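PDB 3TFX: orotidine 5'-phosphate decarboxylase from Lactobacillus acidophilus, which probably catalyses the decarboxylation of orotidine 5'-monophosphate to UMP, the last step of de novo UMP synthesis. Local coordinates for residues K117-T122 with D178-T183. Residues are numbered along the deposited sequence; the frame is centred on the assembly and turned at random.
Sequences KLLAVT and DFLYVT
No flat group joins Lys117 and Leu119 to Leu180 and Val182: the ring of Phe179 has Tyr181 CE1 in plane at its edge, a neighbour from its own segment, and the meeting itself is wholly aliphatic. It illustrates how a TIM barrel fills its interior. Strands 117-121 and 180-183 are separated in the sheet by strand 160-162, and their axes, inclined at 61°, approach to 8.7 Å, so side chains rather than backbone bonds bridge them. Leu119 sends both methyls against one branch of Val182, with CD2 3.9 Å and CD1 4.0 Å from Val182 CG2. That branch is presented because CG1 stands anti to the backbone N (chi1 177°), which leaves CG2 anti to the carbonyl carbon. Leu119 CD2 also lies 4.2 Å from Leu180 CB. Toward the strands' N-terminal ends, partly exposed Leu180 CD1 rests against the methylenes of Lys117, closest at CD (3.7 Å), the side chains crossing nearly at right angles. Leu118 and Tyr181 instead pack outward on helices 95-108 and 168-175, respectively. With Val182 about 7 Å, side chain to side chain, from Lys35, a predicted substrate-binding residue, the buried Leu119-Val182 end probably lies beneath the substrate pocket; cohesion rests mainly on dispersion and apolar burial, without directional bonds.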
ATOM      1  N   LYS A 117      11.710  11.503  -2.790  1.00 11.35           N
ATOM      2  CA  LYS A 117      10.990  12.292  -1.788  1.00 10.87           C
ATOM      3  C   LYS A 117       9.874  11.430  -1.203  1.00 10.12           C
ATOM      4  O   LYS A 117       9.167  10.761  -1.941  1.00 10.18           O
ATOM      5  CB  LYS A 117      10.431  13.586  -2.404  1.00 10.46           C
ATOM      6  CG  LYS A 117      11.500  14.493  -2.997  1.00 11.79           C
ATOM      7  CD  LYS A 117      12.065  15.398  -1.913  1.00 15.85           C
ATOM      8  CE  LYS A 117      13.579  15.476  -1.922  1.00 19.01           C
ATOM      9  NZ  LYS A 117      14.122  16.392  -2.950  1.00 20.98           N
ATOM     10  N   LEU A 118       9.746  11.429   0.121  1.00  9.53           N
ATOM     11  CA  LEU A 118       8.720  10.637   0.803  1.00  8.60           C
ATOM     12  C   LEU A 118       7.522  11.512   1.097  1.00  8.18           C
ATOM     13  O   LEU A 118       7.617  12.493   1.835  1.00  8.26           O
ATOM     14  CB  LEU A 118       9.263  10.061   2.116  1.00  8.38           C
ATOM     15  CG  LEU A 118       8.330   9.254   3.020  1.00  8.56           C
ATOM     16  CD1 LEU A 118       7.826   7.998   2.299  1.00  5.00           C
ATOM     17  CD2 LEU A 118       9.060   8.894   4.341  1.00  6.96           C
ATOM     18  N   LEU A 119       6.383  11.144   0.546  1.00  7.67           N
ATOM     19  CA  LEU A 119       5.189  11.943   0.741  1.00  7.65           C
ATOM     20  C   LEU A 119       4.186  11.177   1.584  1.00  7.33           C
ATOM     21  O   LEU A 119       3.935   9.998   1.334  1.00  7.67           O
ATOM     22  CB  LEU A 119       4.571  12.307  -0.621  1.00  7.85           C
ATOM     23  CG  LEU A 119       5.489  12.994  -1.632  1.00  7.39           C
ATOM     24  CD1 LEU A 119       4.862  12.966  -3.028  1.00  5.48           C
ATOM     25  CD2 LEU A 119       5.763  14.430  -1.197  1.00  7.34           C
ATOM     26  N   ALA A 120       3.601  11.849   2.562  1.00  6.86           N
ATOM     27  CA  ALA A 120       2.611  11.218   3.432  1.00  7.76           C
ATOM     28  C   ALA A 120       1.214  11.457   2.921  1.00  8.29           C
ATOM     29  O   ALA A 120       0.842  12.582   2.554  1.00  8.53           O
ATOM     30  CB  ALA A 120       2.729  11.718   4.866  1.00  7.22           C
ATOM     31  N   VAL A 121       0.455  10.376   2.859  1.00  8.96           N
ATOM     32  CA  VAL A 121      -0.967  10.465   2.679  1.00 10.09           C
ATOM     33  C   VAL A 121      -1.559  10.656   4.048  1.00 11.26           C
ATOM     34  O   VAL A 121      -1.089  10.093   5.050  1.00 11.47           O
ATOM     35  CB  VAL A 121      -1.544   9.207   1.997  1.00 10.83           C
ATOM     36  CG1 VAL A 121      -3.075   9.115   2.176  1.00 10.04           C
ATOM     37  CG2 VAL A 121      -1.150   9.211   0.515  1.00 10.70           C
ATOM     38  N   THR A 122      -2.604  11.457   4.079  1.00 12.17           N
ATOM     39  CA  THR A 122      -3.180  11.912   5.304  1.00 13.41           C
ATOM     40  C   THR A 122      -4.522  11.151   5.439  1.00 14.13           C
ATOM     41  O   THR A 122      -4.539   9.977   5.888  1.00 13.73           O
ATOM     42  CB  THR A 122      -3.187  13.474   5.224  1.00 13.77           C
ATOM     43  OG1 THR A 122      -2.356  14.043   6.245  1.00 16.14           O
ATOM     44  CG2 THR A 122      -4.538  14.109   5.133  1.00 11.87           C
ATOM     45  N   ASP A 178      10.003  24.169   4.183  1.00 14.79           N
ATOM     46  CA  ASP A 178      10.904  23.021   4.022  1.00 14.44           C
ATOM     47  C   ASP A 178      10.085  21.713   3.954  1.00 13.41           C
ATOM     48  O   ASP A 178      10.174  20.845   4.821  1.00 12.44           O
ATOM     49  CB  ASP A 178      11.973  23.007   5.131  1.00 14.35           C
ATOM     50  CG  ASP A 178      13.053  21.951   4.907  1.00 17.04           C
ATOM     51  OD1 ASP A 178      13.613  21.482   5.915  1.00 20.15           O
ATOM     52  OD2 ASP A 178      13.331  21.562   3.744  1.00 17.62           O
ATOM     53  N   PHE A 179       9.284  21.602   2.896  1.00 12.88           N
ATOM     54  CA  PHE A 179       8.227  20.601   2.785  1.00 11.73           C
ATOM     55  C   PHE A 179       7.562  20.743   1.421  1.00 11.49           C
ATOM     56  O   PHE A 179       7.494  21.848   0.860  1.00 11.72           O
ATOM     57  CB  PHE A 179       7.178  20.818   3.875  1.00 11.12           C
ATOM     58  CG  PHE A 179       6.525  19.546   4.378  1.00 10.15           C
ATOM     59  CD1 PHE A 179       7.293  18.484   4.850  1.00  9.71           C
ATOM     60  CD2 PHE A 179       5.132  19.434   4.418  1.00  9.29           C
ATOM     61  CE1 PHE A 179       6.690  17.316   5.342  1.00  8.86           C
ATOM     62  CE2 PHE A 179       4.515  18.275   4.908  1.00 10.02           C
ATOM     63  CZ  PHE A 179       5.300  17.218   5.387  1.00  9.94           C
ATOM     64  N   LEU A 180       7.081  19.625   0.892  1.00 10.58           N
ATOM     65  CA  LEU A 180       6.413  19.610  -0.408  1.00 10.09           C
ATOM     66  C   LEU A 180       4.915  19.448  -0.244  1.00  9.68           C
ATOM     67  O   LEU A 180       4.450  18.487   0.357  1.00  9.73           O
ATOM     68  CB  LEU A 180       6.977  18.487  -1.284  1.00  9.88           C
ATOM     69  CG  LEU A 180       8.459  18.626  -1.664  1.00 11.18           C
ATOM     70  CD1 LEU A 180       8.968  17.334  -2.255  1.00 10.04           C
ATOM     71  CD2 LEU A 180       8.744  19.840  -2.623  1.00  8.75           C
ATOM     72  N   TYR A 181       4.152  20.393  -0.779  1.00  9.22           N
ATOM     73  CA  TYR A 181       2.699  20.257  -0.790  1.00  9.19           C
ATOM     74  C   TYR A 181       2.290  19.822  -2.192  1.00  9.07           C
ATOM     75  O   TYR A 181       2.311  20.625  -3.129  1.00  8.63           O
ATOM     76  CB  TYR A 181       2.032  21.564  -0.331  1.00  9.81           C
ATOM     77  CG  TYR A 181       2.579  22.031   1.007  1.00  8.43           C
ATOM     78  CD1 TYR A 181       2.041  21.552   2.197  1.00  9.50           C
ATOM     79  CD2 TYR A 181       3.655  22.912   1.079  1.00 10.14           C
ATOM     80  CE1 TYR A 181       2.543  21.957   3.440  1.00 10.40           C
ATOM     81  CE2 TYR A 181       4.168  23.333   2.327  1.00 11.06           C
ATOM     82  CZ  TYR A 181       3.608  22.837   3.495  1.00 10.13           C
ATOM     83  OH  TYR A 181       4.104  23.214   4.721  1.00 10.09           O
ATOM     84  N   VAL A 182       1.968  18.534  -2.327  1.00  8.93           N
ATOM     85  CA  VAL A 182       1.670  17.914  -3.622  1.00  9.14           C
ATOM     86  C   VAL A 182       0.159  17.761  -3.793  1.00 10.61           C
ATOM     87  O   VAL A 182      -0.498  17.078  -2.995  1.00 11.17           O
ATOM     88  CB  VAL A 182       2.381  16.565  -3.779  1.00  9.34           C
ATOM     89  CG1 VAL A 182       1.994  15.879  -5.110  1.00  7.43           C
ATOM     90  CG2 VAL A 182       3.908  16.751  -3.679  1.00  7.20           C
ATOM     91  N   THR A 183      -0.383  18.414  -4.825  1.00 10.46           N
ATOM     92  CA  THR A 183      -1.834  18.600  -4.964  1.00 11.32           C
ATOM     93  C   THR A 183      -2.401  18.035  -6.283  1.00 11.89           C
ATOM     94  O   THR A 183      -2.134  18.593  -7.349  1.00 11.24           O
ATOM     95  CB  THR A 183      -2.212  20.104  -4.864  1.00 11.22           C
ATOM     96  OG1 THR A 183      -1.638  20.811  -5.965  1.00 10.27           O
ATOM     97  CG2 THR A 183      -1.680  20.725  -3.580  1.00 10.79           C
TER